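Local coordinates for ABC transporter, substrate-binding protein (Clostridium perfringens, PDB 4EDP) that probably captures a solute outside the cell and delivers it to an ABC transporter for import, at residues L287-E290 with V291-T295. Sequence-based numbering, arbitrary orientation.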
loop_
_atom_site.group_PDB
_atom_site.type_symbol
_atom_site.label_atom_id
_atom_site.label_comp_id
_atom_site.label_asym_id
_atom_site.label_seq_id
_atom_site.Cartn_x
_atom_site.Cartn_y
_atom_site.Cartn_z
ATOM N N LEU A 287 8.603 -1.502 14.616
ATOM C CA LEU A 287 9.557 -0.834 13.741
ATOM C C LEU A 287 10.991 -1.311 13.955
ATOM O O LEU A 287 11.872 -0.939 13.190
ATOM C CB LEU A 287 9.501 0.698 13.945
ATOM C CG LEU A 287 8.207 1.427 13.549
ATOM C CD1 LEU A 287 8.230 2.960 13.875
ATOM C CD2 LEU A 287 7.913 1.207 12.079
ATOM N N SER A 288 11.217 -2.150 14.964
ATOM C CA SER A 288 12.566 -2.633 15.266
ATOM C C SER A 288 13.120 -3.506 14.138
ATOM O O SER A 288 12.378 -4.178 13.419
ATOM C CB SER A 288 12.602 -3.401 16.595
ATOM O OG SER A 288 11.895 -4.634 16.544
ATOM N N LYS A 289 14.441 -3.508 14.012
ATOM C CA LYS A 289 15.110 -4.284 12.980
ATOM C C LYS A 289 14.732 -5.770 13.057
ATOM O O LYS A 289 14.427 -6.381 12.041
ATOM C CB LYS A 289 16.620 -4.087 13.108
ATOM C CG LYS A 289 17.490 -4.949 12.182
ATOM C CD LYS A 289 18.985 -4.667 12.448
ATOM C CE LYS A 289 19.908 -5.605 11.689
ATOM N NZ LYS A 289 19.700 -7.027 12.113
ATOM N N GLU A 290 14.715 -6.327 14.261
ATOM C CA GLU A 290 14.380 -7.742 14.434
ATOM C C GLU A 290 12.952 -8.070 13.979
ATOM O O GLU A 290 12.749 -9.027 13.245
ATOM C CB GLU A 290 14.605 -8.200 15.878
ATOM C CG GLU A 290 14.275 -9.690 16.083
ATOM C CD GLU A 290 14.516 -10.196 17.503
ATOM O OE1 GLU A 290 14.130 -11.352 17.789
ATOM O OE2 GLU A 290 15.085 -9.449 18.328
ATOM N N VAL A 291 11.966 -7.280 14.393
ATOM C CA VAL A 291 10.580 -7.558 13.997
ATOM C C VAL A 291 10.361 -7.340 12.484
ATOM O O VAL A 291 9.623 -8.087 11.833
ATOM C CB VAL A 291 9.582 -6.754 14.828
ATOM C CG1 VAL A 291 8.164 -6.994 14.333
ATOM C CG2 VAL A 291 9.715 -7.122 16.315
ATOM N N GLN A 292 10.987 -6.307 11.938
ATOM C CA GLN A 292 10.925 -6.025 10.501
ATOM C C GLN A 292 11.531 -7.201 9.696
ATOM O O GLN A 292 11.011 -7.577 8.638
ATOM C CB GLN A 292 11.641 -4.693 10.237
ATOM C CG GLN A 292 10.878 -3.466 10.786
ATOM C CD GLN A 292 9.868 -2.890 9.796
ATOM O OE1 GLN A 292 10.201 -2.674 8.634
ATOM N NE2 GLN A 292 8.663 -2.571 10.267
ATOM N N GLU A 293 12.632 -7.766 10.175
ATOM C CA GLU A 293 13.247 -8.928 9.510
ATOM C C GLU A 293 12.324 -10.148 9.617
ATOM O O GLU A 293 12.061 -10.818 8.629
ATOM C CB GLU A 293 14.616 -9.257 10.121
ATOM C CG GLU A 293 15.663 -8.199 9.824
ATOM C CD GLU A 293 17.022 -8.451 10.463
ATOM O OE1 GLU A 293 17.123 -9.266 11.410
ATOM O OE2 GLU A 293 17.991 -7.798 10.010
ATOM N N LYS A 294 11.817 -10.418 10.818
ATOM C CA LYS A 294 10.930 -11.566 11.037
ATOM C C LYS A 294 9.667 -11.501 10.189
ATOM O O LYS A 294 9.271 -12.507 9.607
ATOM C CB LYS A 294 10.554 -11.701 12.521
ATOM C CG LYS A 294 11.732 -12.087 13.410
ATOM C CD LYS A 294 11.393 -12.082 14.899
ATOM C CE LYS A 294 10.355 -13.123 15.285
ATOM N NZ LYS A 294 10.063 -13.069 16.757
ATOM N N THR A 295 9.032 -10.333 10.115
ATOM C CA THR A 295 7.789 -10.198 9.337
ATOM C C THR A 295 8.020 -10.240 7.819
ATOM O O THR A 295 7.141 -10.674 7.066
ATOM C CB THR A 295 6.979 -8.948 9.741
ATOM O OG1 THR A 295 7.801 -7.783 9.639
ATOM C CG2 THR A 295 6.502 -9.085 11.183
HETATM O O HOH W 1 15.373 -10.948 13.209
#
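Ser288 is the N-cap of helix 289-299, its OG facing the amide of Val291 across the first turn. That capping bond is weak, with Val291 N 3.4 Å from Ser288 OG, although its N-H points fairly straight. The OG sits between backbone N and carbonyl carbon (chi1 68°), where it also bonds to Tyr285 O of the preceding helix 276-286 and lies 3.3 Å from Val291 CG2. The cap's own carbonyl starts the helical bonding, Gln292 N meeting Ser288 O at 2.9 Å nearly head-on to the C=O.

On the outer side, Lys289 runs extended until a bend at its last torsion (chi4 -62°) brings the ammonium to Glu293, an i to i+4 salt bridge with NZ 2.8 Å from OE2. NZ comes in on the syn side of that oxygen, 35° out of the carboxylate plane. The same OE2 accepts from Lys309 N, so the carboxylate ties the first turn to a later loop; its OE1 accepts a hydrogen bond from a water that also donates, at longer range, to Glu290 O. One residue on, Glu290 and Lys294 lie side by side and point the same way, touching through Glu290 CG and Lys294 CD, 3.9 Å apart; their charged ends stay short of a salt bridge.

Gln292 OE1 accepts from Val304 N, while NE2 donates to Tyr136 O, tying the helix to strand 135-145 and to the loop that follows the helix. One turn links Val291 to Thr295: Val291 O accepts from both Thr295 N and Thr295 OG1, which arrive from opposite faces of the carbonyl plane, each at 2.9 Å.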